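Side-chain contacts in extracellular solute-binding protein family 1 (Arthrobacter chlorophenolicus, PDB 4R2F), which binds the disaccharide laminaribiose and, as a solute-binding protein of the family 1 type, probably delivers such sugars to a membrane transporter: residues N79-Q82 / T83-A87; A104-F107 / E108-Q112; G127-D130 / D131-P134; E326-V329 / V330-G334. All coordinates share one frame; numbering follows the deposited sequence. Where two conformers were deposited one is given.

Interaction 1 of 4, residues N79-Q82 / T83-A87; sequences NFYQ and TFSSA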
loop_
_atom_site.group_PDB
_atom_site.type_symbol
_atom_site.label_atom_id
_atom_site.label_comp_id
_atom_site.label_asym_id
_atom_site.label_seq_id
_atom_site.Cartn_x
_atom_site.Cartn_y
_atom_site.Cartn_z
ATOM N N ASN A 79 -5.267 -10.109 9.214
ATOM C CA ASN A 79 -6.338 -10.986 8.765
ATOM C C ASN A 79 -7.529 -10.224 8.144
ATOM O O ASN A 79 -8.654 -10.745 8.091
ATOM C CB ASN A 79 -6.831 -11.860 9.951
ATOM C CG ASN A 79 -7.221 -13.274 9.527
ATOM O OD1 ASN A 79 -6.763 -13.777 8.507
ATOM N ND2 ASN A 79 -8.064 -13.912 10.311
ATOM N N PHE A 80 -7.287 -9.011 7.646
ATOM C CA PHE A 80 -8.376 -8.159 7.128
ATOM C C PHE A 80 -9.153 -8.837 5.988
ATOM O O PHE A 80 -10.360 -8.663 5.859
ATOM C CB PHE A 80 -7.835 -6.806 6.646
ATOM C CG PHE A 80 -7.207 -6.854 5.286
ATOM C CD1 PHE A 80 -5.880 -7.228 5.130
ATOM C CD2 PHE A 80 -7.942 -6.526 4.146
ATOM C CE1 PHE A 80 -5.306 -7.298 3.873
ATOM C CE2 PHE A 80 -7.358 -6.598 2.877
ATOM C CZ PHE A 80 -6.047 -6.978 2.742
ATOM N N TYR A 81 -8.461 -9.601 5.157
ATOM C CA TYR A 81 -9.105 -10.264 4.019
ATOM C C TYR A 81 -10.221 -11.175 4.512
ATOM O O TYR A 81 -11.346 -11.156 4.004
ATOM C CB TYR A 81 -8.049 -11.050 3.217
ATOM C CG TYR A 81 -8.501 -11.757 1.931
ATOM C CD1 TYR A 81 -9.051 -11.045 0.875
ATOM C CD2 TYR A 81 -8.309 -13.137 1.762
ATOM C CE1 TYR A 81 -9.432 -11.676 -0.300
ATOM C CE2 TYR A 81 -8.682 -13.776 0.590
ATOM C CZ TYR A 81 -9.245 -13.037 -0.438
ATOM O OH TYR A 81 -9.625 -13.643 -1.614
ATOM N N GLN A 82 -9.903 -11.939 5.545
ATOM C CA GLN A 82 -10.823 -12.893 6.124
ATOM C C GLN A 82 -11.914 -12.161 6.890
ATOM O O GLN A 82 -13.071 -12.580 6.859
ATOM C CB GLN A 82 -10.046 -13.868 7.040
ATOM C CG GLN A 82 -10.893 -14.703 7.997
ATOM C CD GLN A 82 -11.721 -15.760 7.300
ATOM O OE1 GLN A 82 -11.506 -16.065 6.124
ATOM N NE2 GLN A 82 -12.674 -16.335 8.030
ATOM N N THR A 83 -11.554 -11.083 7.584
ATOM C CA THR A 83 -12.544 -10.298 8.328
ATOM C C THR A 83 -13.678 -9.805 7.401
ATOM O O THR A 83 -14.866 -10.069 7.649
ATOM C CB THR A 83 -11.889 -9.116 9.050
ATOM O OG1 THR A 83 -10.813 -9.590 9.876
ATOM C CG2 THR A 83 -12.899 -8.376 9.873
ATOM N N PHE A 84 -13.309 -9.139 6.310
ATOM C CA PHE A 84 -14.290 -8.749 5.276
ATOM C C PHE A 84 -15.004 -9.922 4.607
ATOM O O PHE A 84 -16.228 -9.887 4.457
ATOM C CB PHE A 84 -13.631 -7.901 4.179
ATOM C CG PHE A 84 -13.386 -6.477 4.578
ATOM C CD1 PHE A 84 -14.377 -5.511 4.415
ATOM C CD2 PHE A 84 -12.160 -6.090 5.102
ATOM C CE1 PHE A 84 -14.149 -4.204 4.788
ATOM C CE2 PHE A 84 -11.929 -4.771 5.459
ATOM C CZ PHE A 84 -12.918 -3.833 5.297
ATOM N N SER A 85 -14.254 -10.935 4.167
ATOM C CA SER A 85 -14.874 -12.071 3.486
ATOM C C SER A 85 -15.937 -12.721 4.370
ATOM O O SER A 85 -17.036 -13.041 3.885
ATOM C CB SER A 85 -13.857 -13.135 3.079
ATOM O OG SER A 85 -13.042 -12.682 2.012
ATOM N N SER A 86 -15.603 -12.903 5.648
ATOM C CA SER A 86 -16.521 -13.507 6.617
ATOM C C SER A 86 -17.732 -12.617 6.921
ATOM O O SER A 86 -18.858 -13.106 6.941
ATOM C CB SER A 86 -15.801 -13.905 7.910
ATOM O OG SER A 86 -16.657 -14.696 8.730
ATOM N N ALA A 87 -17.524 -11.327 7.158
ATOM C CA ALA A 87 -18.658 -10.411 7.381
ATOM C C ALA A 87 -19.640 -10.368 6.193
ATOM O O ALA A 87 -20.847 -10.425 6.367
ATOM C CB ALA A 87 -18.168 -9.003 7.685
#
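Ser85 turns its hydroxyl back onto the carbonyl of Tyr81, one turn earlier in helix 80-89. Its OG lies opposite the carbonyl carbon and beside its own backbone N (chi1 -71°), and from there donates to Tyr81 O at 3.0 Å. Such a bond to the carbonyl four residues before is common for serines inside helices. The same oxygen takes the regular helical bond from Ser85 N at 2.9 Å. The two donors come from opposite faces of the carbonyl plane, the hydroxyl standing 39° out of it, so one residue grips one oxygen twice. The hydroxyl oxygen also sits over one face of the Tyr81 ring, 4.4 Å from CE1.

On another side of the helix, Phe80 and Phe84 follow each other one turn apart but barely meet, CD2 to CD2 at 4.3 Å, with the Phe84 atom at the edge of the Phe80 ring. The Phe84 ring instead sets its own edge against a carbonyl: CD2 lies 3.2 Å from Phe80 O, in the plane of the ring. That oxygen is already engaged by Phe84 N in a nearly straight bond of 3.0 Å. Gln82 is bent at chi2 (70°), which brings its NE2 alongside Ser86 CB at 4.0 Å.

The buried Phe80 and Phe84 face the rest of the domain. Both rings touch Met45 and Gln103, and Phe84 also packs on Ile75 and on Phe107 of helix 103-109. Phe80 meets Trp77 edge-to-face and lines the sugar pocket, touching the bound glucose unit, while Tyr81 leans on Ala393 of helix 389-396.

Interaction 2 of 4, residues A104-F107 / E108-Q112; sequences AFQF and EEQGQ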
loop_
_atom_site.group_PDB
_atom_site.type_symbol
_atom_site.label_atom_id
_atom_site.label_comp_id
_atom_site.label_asym_id
_atom_site.label_seq_id
_atom_site.Cartn_x
_atom_site.Cartn_y
_atom_site.Cartn_z
ATOM N N ALA A 104 -12.431 -4.542 -3.671
ATOM C CA ALA A 104 -13.652 -4.232 -4.393
ATOM C C ALA A 104 -13.864 -5.168 -5.614
ATOM O O ALA A 104 -14.997 -5.484 -5.960
ATOM C CB ALA A 104 -13.621 -2.788 -4.829
ATOM N N PHE A 105 -12.789 -5.607 -6.270
ATOM C CA PHE A 105 -12.941 -6.506 -7.414
ATOM C C PHE A 105 -13.408 -7.923 -7.000
ATOM O O PHE A 105 -14.149 -8.548 -7.731
ATOM C CB PHE A 105 -11.665 -6.590 -8.256
ATOM C CG PHE A 105 -11.309 -5.299 -8.943
ATOM C CD1 PHE A 105 -11.855 -4.985 -10.171
ATOM C CD2 PHE A 105 -10.462 -4.370 -8.330
ATOM C CE1 PHE A 105 -11.541 -3.786 -10.785
ATOM C CE2 PHE A 105 -10.133 -3.183 -8.945
ATOM C CZ PHE A 105 -10.675 -2.888 -10.172
ATOM N N GLN A 106 -12.949 -8.409 -5.848
ATOM C CA GLN A 106 -13.370 -9.693 -5.322
ATOM C C GLN A 106 -14.838 -9.615 -5.010
ATOM O O GLN A 106 -15.606 -10.496 -5.389
ATOM C CB GLN A 106 -12.615 -10.065 -4.050
ATOM C CG GLN A 106 -12.896 -11.477 -3.567
ATOM C CD GLN A 106 -12.770 -12.510 -4.686
ATOM O OE1 GLN A 106 -13.648 -13.356 -4.876
ATOM N NE2 GLN A 106 -11.676 -12.439 -5.434
ATOM N N PHE A 107 -15.261 -8.560 -4.322
ATOM C CA PHE A 107 -16.669 -8.496 -3.907
ATOM C C PHE A 107 -17.584 -8.212 -5.080
ATOM O O PHE A 107 -18.761 -8.595 -5.090
ATOM C CB PHE A 107 -16.876 -7.522 -2.723
ATOM C CG PHE A 107 -16.192 -7.975 -1.472
ATOM C CD1 PHE A 107 -16.447 -9.247 -0.960
ATOM C CD2 PHE A 107 -15.269 -7.166 -0.812
ATOM C CE1 PHE A 107 -15.803 -9.702 0.174
ATOM C CE2 PHE A 107 -14.616 -7.623 0.317
ATOM C CZ PHE A 107 -14.884 -8.889 0.813
ATOM N N GLU A 108 -17.053 -7.590 -6.113
ATOM C CA GLU A 108 -17.852 -7.416 -7.318
ATOM C C GLU A 108 -18.112 -8.749 -8.001
ATOM O O GLU A 108 -19.222 -9.025 -8.450
ATOM C CB GLU A 108 -17.157 -6.491 -8.287
ATOM C CG GLU A 108 -18.053 -6.073 -9.433
ATOM C CD GLU A 108 -17.611 -6.622 -10.762
ATOM O OE1 GLU A 108 -16.542 -7.253 -10.829
ATOM O OE2 GLU A 108 -18.317 -6.366 -11.752
ATOM N N GLU A 109 -17.080 -9.573 -8.075
ATOM C CA GLU A 109 -17.192 -10.909 -8.695
ATOM C C GLU A 109 -18.227 -11.725 -7.929
ATOM O O GLU A 109 -18.997 -12.443 -8.515
ATOM C CB GLU A 109 -15.815 -11.583 -8.693
ATOM C CG GLU A 109 -15.719 -12.999 -9.239
ATOM C CD GLU A 109 -14.284 -13.340 -9.621
ATOM O OE1 GLU A 109 -13.546 -13.937 -8.802
ATOM O OE2 GLU A 109 -13.874 -12.964 -10.737
ATOM N N GLN A 110 -18.286 -11.544 -6.617
ATOM C CA GLN A 110 -19.220 -12.278 -5.771
ATOM C C GLN A 110 -20.586 -11.637 -5.765
ATOM O O GLN A 110 -21.476 -12.144 -5.135
ATOM C CB GLN A 110 -18.737 -12.326 -4.313
ATOM C CG GLN A 110 -17.470 -13.125 -4.077
ATOM C CD GLN A 110 -16.951 -12.986 -2.646
ATOM O OE1 GLN A 110 -17.684 -12.629 -1.718
ATOM N NE2 GLN A 110 -15.690 -13.285 -2.472
ATOM N N GLY A 111 -20.743 -10.502 -6.415
ATOM C CA GLY A 111 -22.037 -9.882 -6.505
ATOM C C GLY A 111 -22.469 -9.123 -5.265
ATOM O O GLY A 111 -23.658 -8.913 -5.078
ATOM N N GLN A 112 -21.522 -8.650 -4.455
ATOM C CA GLN A 112 -21.833 -8.003 -3.170
ATOM C C GLN A 112 -21.447 -6.522 -3.140
ATOM O O GLN A 112 -21.703 -5.824 -2.152
ATOM C CB GLN A 112 -21.085 -8.696 -2.027
ATOM C CG GLN A 112 -21.176 -10.212 -2.008
ATOM C CD GLN A 112 -22.370 -10.736 -1.248
ATOM O OE1 GLN A 112 -23.255 -9.988 -0.846
ATOM N NE2 GLN A 112 -22.387 -12.038 -1.028
HETATM O O HOH W 1 -14.141 -8.113 -10.419
#
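Gln112 and Phe107 meet in a backbone cap that closes helix 103-109, which packs against strand 145-161 and helix 389-396; just before it, in the Gln106 conformer given, a hydrogen bond joins the side-chain amides of Gln106 and Gln110, one turn apart. Gln110 NE2 donates to Gln106 OE1 at 3.2 Å, in the plane of the acceptor carbonyl and on a lone pair. The two amide planes are turned 54° against each other. Gln106 has a bent chain (chi2 49°) that swings its amide toward the later turn, where the extended chain of Gln110 meets it; the bond may not hold in the second conformer. The other end of the Gln110 amide, OE1, lies at the edge of the Phe107 ring, 3.7 Å from CD1, with ring and amide planes nearly perpendicular.

Glu108 is bent at chi2, and a water bridges its OE1 to Phe105 O, donating to both, at 2.6 Å and 2.7 Å respectively. Its second oxygen, OE2, forms a salt bridge with Lys144 and a hydrogen bond with Tyr115, so both carboxylate oxygens are engaged. Glu109 OE1 passes 4.0 Å from Gln106 OE1 but has its salt bridge with Lys430. Phe107 packs against Ile88 of helix 80-89.

At the end of the helix the chain turns at Gly111, whose phi is positive (79°). Gln112 N reaches back to Phe107 O at 2.8 Å in an almost straight bond, and Gly111 N bonds to Glu108 O. This is a Schellman motif, a classic C-terminal helix cap, which here leads the chain directly into strand 113-114.

Interaction 3 of 4, residues G127-D130 / D131-P134; sequences GQFD and DFLP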
loop_
_atom_site.group_PDB
_atom_site.type_symbol
_atom_site.label_atom_id
_atom_site.label_comp_id
_atom_site.label_asym_id
_atom_site.label_seq_id
_atom_site.Cartn_x
_atom_site.Cartn_y
_atom_site.Cartn_z
ATOM N N GLY A 127 -18.667 19.059 -9.413
ATOM C CA GLY A 127 -17.387 19.608 -9.863
ATOM C C GLY A 127 -16.166 18.831 -9.404
ATOM O O GLY A 127 -15.090 18.993 -9.978
ATOM N N GLN A 128 -16.303 17.977 -8.389
ATOM C CA GLN A 128 -15.134 17.258 -7.884
ATOM C C GLN A 128 -14.484 16.336 -8.904
ATOM O O GLN A 128 -13.282 16.163 -8.868
ATOM C CB GLN A 128 -15.419 16.491 -6.578
ATOM C CG GLN A 128 -14.360 16.828 -5.554
ATOM C CD GLN A 128 -14.314 15.933 -4.340
ATOM O OE1 GLN A 128 -13.280 15.869 -3.659
ATOM N NE2 GLN A 128 -15.410 15.272 -4.038
ATOM N N PHE A 129 -15.259 15.777 -9.826
ATOM C CA PHE A 129 -14.735 14.810 -10.779
ATOM C C PHE A 129 -13.585 15.357 -11.638
ATOM O O PHE A 129 -12.542 14.700 -11.813
ATOM C CB PHE A 129 -15.863 14.284 -11.670
ATOM C CG PHE A 129 -15.443 13.154 -12.543
ATOM C CD1 PHE A 129 -15.361 11.867 -12.037
ATOM C CD2 PHE A 129 -15.089 13.376 -13.874
ATOM C CE1 PHE A 129 -14.945 10.816 -12.836
ATOM C CE2 PHE A 129 -14.675 12.327 -14.676
ATOM C CZ PHE A 129 -14.608 11.044 -14.163
ATOM N N ASP A 130 -13.769 16.572 -12.141
ATOM C CA ASP A 130 -12.739 17.299 -12.866
ATOM C C ASP A 130 -11.455 17.494 -12.063
ATOM O O ASP A 130 -10.421 17.762 -12.657
ATOM C CB ASP A 130 -13.259 18.677 -13.277
ATOM C CG ASP A 130 -12.271 19.432 -14.113
ATOM O OD1 ASP A 130 -12.015 18.987 -15.249
ATOM O OD2 ASP A 130 -11.739 20.447 -13.634
ATOM N N ASP A 131 -11.504 17.392 -10.732
ATOM C CA ASP A 131 -10.295 17.545 -9.884
ATOM C C ASP A 131 -9.493 16.222 -9.723
ATOM O O ASP A 131 -8.385 16.228 -9.209
ATOM C CB ASP A 131 -10.699 18.112 -8.518
ATOM C CG ASP A 131 -9.518 18.588 -7.676
ATOM O OD1 ASP A 131 -8.526 19.121 -8.218
ATOM O OD2 ASP A 131 -9.592 18.433 -6.439
ATOM N N PHE A 132 -10.032 15.094 -10.178
ATOM C CA PHE A 132 -9.299 13.825 -10.065
ATOM C C PHE A 132 -8.025 13.963 -10.875
ATOM O O PHE A 132 -8.030 14.618 -11.893
ATOM C CB PHE A 132 -10.077 12.631 -10.620
ATOM C CG PHE A 132 -11.022 12.003 -9.638
ATOM C CD1 PHE A 132 -10.552 11.477 -8.440
ATOM C CD2 PHE A 132 -12.390 11.916 -9.922
ATOM C CE1 PHE A 132 -11.430 10.894 -7.522
ATOM C CE2 PHE A 132 -13.262 11.328 -9.023
ATOM C CZ PHE A 132 -12.779 10.819 -7.821
ATOM N N LEU A 133 -6.948 13.334 -10.427
ATOM C CA LEU A 133 -5.738 13.276 -11.227
ATOM C C LEU A 133 -5.987 12.384 -12.432
ATOM O O LEU A 133 -6.893 11.544 -12.414
ATOM C CB LEU A 133 -4.544 12.777 -10.413
ATOM C CG LEU A 133 -4.019 13.749 -9.347
ATOM C CD1 LEU A 133 -3.132 12.980 -8.384
ATOM C CD2 LEU A 133 -3.251 14.905 -9.986
ATOM N N PRO A 134 -5.198 12.582 -13.498
ATOM C CA PRO A 134 -5.383 11.742 -14.673
ATOM C C PRO A 134 -5.084 10.274 -14.370
ATOM O O PRO A 134 -4.145 9.958 -13.637
ATOM C CB PRO A 134 -4.370 12.308 -15.692
ATOM C CG PRO A 134 -3.979 13.648 -15.171
ATOM C CD PRO A 134 -4.107 13.563 -13.678
#
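Two successive backbone bonds, Asp131 N to Gln128 O at 2.9 Å and Phe132 N to Phe129 O at 3.0 Å, each span three residues and wind residues 128-132 into a tight turn. The aromatic side chains of Phe129 and Phe132 pack against each other. Phe129 CD1 lies 3.6 Å from Phe132 CD2, in the plane of the Phe132 ring and at its edge; the ring planes stand at 83° with centroids 5.6 Å apart. Phe129 reaches there with CG anti to its N (chi1 -172°), whereas Phe132 CG lies beside its own N (chi1 -86°).

Gly127, with positive phi, is the first residue to leave helix 117-126, and the turn that follows leads on toward strand 141-142. Phe129 and Phe132 both rest on Leu123 of that helix, Lys124 makes a cation-pi contact with Phe129, and Phe132 stacks on Phe351. Replacing Phe132 with an alanine would probably leave Phe129 CD1 and the Phe351 ring without their aromatic partner and open a gap beside Leu123. Asp131 CB lies against Gln128 O at 3.3 Å, while its carboxylate reaches Ser353 through OD2.

Interaction 4 of 4, residues E326-V329 / V330-G334; sequences EEFV and VYYLG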
loop_
_atom_site.group_PDB
_atom_site.type_symbol
_atom_site.label_atom_id
_atom_site.label_comp_id
_atom_site.label_asym_id
_atom_site.label_seq_id
_atom_site.Cartn_x
_atom_site.Cartn_y
_atom_site.Cartn_z
ATOM N N GLU A 326 -24.545 6.453 -1.279
ATOM C CA GLU A 326 -24.030 7.340 -2.314
ATOM C C GLU A 326 -23.813 8.738 -1.791
ATOM O O GLU A 326 -22.782 9.337 -2.049
ATOM C CB GLU A 326 -24.971 7.344 -3.517
ATOM C CG GLU A 326 -24.829 6.058 -4.290
ATOM C CD GLU A 326 -26.008 5.708 -5.163
ATOM O OE1 GLU A 326 -27.051 6.415 -5.176
ATOM O OE2 GLU A 326 -25.859 4.699 -5.866
ATOM N N GLU A 327 -24.772 9.247 -1.031
ATOM C CA GLU A 327 -24.607 10.546 -0.393
ATOM C C GLU A 327 -23.426 10.562 0.562
ATOM O O GLU A 327 -22.660 11.529 0.576
ATOM C CB GLU A 327 -25.877 10.963 0.359
ATOM C CG GLU A 327 -27.038 11.401 -0.537
ATOM C CD GLU A 327 -26.705 12.556 -1.485
ATOM O OE1 GLU A 327 -26.140 13.584 -1.047
ATOM O OE2 GLU A 327 -27.041 12.443 -2.681
ATOM N N PHE A 328 -23.271 9.495 1.352
ATOM C CA PHE A 328 -22.172 9.429 2.289
ATOM C C PHE A 328 -20.873 9.517 1.524
ATOM O O PHE A 328 -19.985 10.271 1.919
ATOM C CB PHE A 328 -22.140 8.148 3.141
ATOM C CG PHE A 328 -20.912 8.070 4.029
ATOM C CD1 PHE A 328 -20.849 8.777 5.217
ATOM C CD2 PHE A 328 -19.795 7.347 3.637
ATOM C CE1 PHE A 328 -19.719 8.753 6.005
ATOM C CE2 PHE A 328 -18.655 7.313 4.417
ATOM C CZ PHE A 328 -18.613 8.027 5.609
ATOM N N VAL A 329 -20.748 8.725 0.458
ATOM C CA VAL A 329 -19.471 8.659 -0.267
ATOM C C VAL A 329 -19.139 10.019 -0.874
ATOM O O VAL A 329 -18.002 10.433 -0.842
ATOM C CB VAL A 329 -19.425 7.539 -1.333
ATOM C CG1 VAL A 329 -18.186 7.673 -2.228
ATOM C CG2 VAL A 329 -19.461 6.154 -0.692
ATOM N N VAL A 330 -20.139 10.720 -1.400
ATOM C CA VAL A 330 -19.895 12.035 -2.003
ATOM C C VAL A 330 -19.475 13.039 -0.919
ATOM O O VAL A 330 -18.522 13.837 -1.088
ATOM C CB VAL A 330 -21.147 12.502 -2.772
ATOM C CG1 VAL A 330 -21.018 13.924 -3.269
ATOM C CG2 VAL A 330 -21.410 11.561 -3.936
ATOM N N TYR A 331 -20.177 12.990 0.198
ATOM C CA TYR A 331 -19.827 13.807 1.356
ATOM C C TYR A 331 -18.386 13.536 1.796
ATOM O O TYR A 331 -17.589 14.462 2.012
ATOM C CB TYR A 331 -20.830 13.535 2.499
ATOM C CG TYR A 331 -20.346 13.986 3.857
ATOM C CD1 TYR A 331 -20.524 15.306 4.301
ATOM C CD2 TYR A 331 -19.688 13.097 4.691
ATOM C CE1 TYR A 331 -20.060 15.705 5.553
ATOM C CE2 TYR A 331 -19.231 13.480 5.934
ATOM C CZ TYR A 331 -19.409 14.779 6.365
ATOM O OH TYR A 331 -18.930 15.091 7.616
ATOM N N TYR A 332 -18.038 12.256 1.921
ATOM C CA TYR A 332 -16.725 11.894 2.475
ATOM C C TYR A 332 -15.619 12.336 1.521
ATOM O O TYR A 332 -14.657 12.952 1.945
ATOM C CB TYR A 332 -16.652 10.408 2.763
ATOM C CG TYR A 332 -15.526 9.945 3.685
ATOM C CD1 TYR A 332 -15.598 10.150 5.065
ATOM C CD2 TYR A 332 -14.428 9.242 3.184
ATOM C CE1 TYR A 332 -14.582 9.714 5.914
ATOM C CE2 TYR A 332 -13.408 8.786 4.018
ATOM C CZ TYR A 332 -13.483 9.024 5.393
ATOM O OH TYR A 332 -12.512 8.571 6.253
ATOM N N LEU A 333 -15.767 12.054 0.231
ATOM C CA LEU A 333 -14.760 12.521 -0.747
ATOM C C LEU A 333 -14.537 14.035 -0.701
ATOM O O LEU A 333 -13.403 14.498 -0.841
ATOM C CB LEU A 333 -15.158 12.119 -2.159
ATOM C CG LEU A 333 -15.056 10.635 -2.442
ATOM C CD1 LEU A 333 -15.768 10.342 -3.740
ATOM C CD2 LEU A 333 -13.594 10.233 -2.504
ATOM N N GLY A 334 -15.609 14.784 -0.462
ATOM C CA GLY A 334 -15.552 16.234 -0.365
ATOM C C GLY A 334 -14.777 16.776 0.833
ATOM O O GLY A 334 -14.351 17.908 0.799
#
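The Phe328 ring carries Tyr332 CB over one face, and its rim atom CZ approaches Tyr332 CD1 to 3.7 Å. The two rings, one turn apart on helix 322-335, are close to parallel, with planes 23° apart, but slid so far that they barely overlap, their centroids 5.5 Å apart. Both side chains leave the helix in the same sense, each with CG anti to its backbone N (chi1 175° for Phe328, -163° for Tyr332). This i to i+4 pair belongs to the face of the helix that packs on helix 50-61: Phe328 touches Ala60, Tyr332 touches Tyr52, Ala56 and Ile59, and both rings meet Phe42. Phe328 also meets Phe63 edge-to-face. A serine in place of Phe328 would probably leave the Tyr332 ring without one of its aromatic neighbours and open a gap between helix 322-335 and Phe63.

Tyr331 presents the edge of its ring to Phe328 O, with CD2 4.0 Å away in the ring plane, and sends its hydroxyl to Ile59 O. A second apolar pair runs alongside: Val329 and Leu333 point the same way toward strand 306-316, where Val329 touches Met315 and Leu333 touches Ile313. Of the charged residues, Glu327 has a salt bridge with Lys122 and Glu326 bonds Gln322. Where the Val329 and Leu333 side chains meet, CG1 of Val329 lies 3.9 Å from CD1 of Leu333.

Overall arrangement
The four contacts form two touching pairs. Interactions 1 and 2, with centres 13 Å apart, join where Phe84 CB packs on Phe107 CZ at 3.7 Å, so helix 80-89 lies on helix 103-109. Interactions 3 and 4, 14 Å apart between centres, meet where Gln128 packs beside Leu333 and Gly334. Between the pairs no atoms touch: interactions 2 and 4 come to about 11 Å at nearest atoms, interactions 1 and 3 to about 20 Å. The sugar is approached most closely by interaction 1, where the Phe80 side chain is about 4 Å from a glucose unit. The Phe105 side chain of interaction 2 is about 10 Å from bound glucose. In interaction 4 the Tyr332 side chain is about 14 Å from bound glucose.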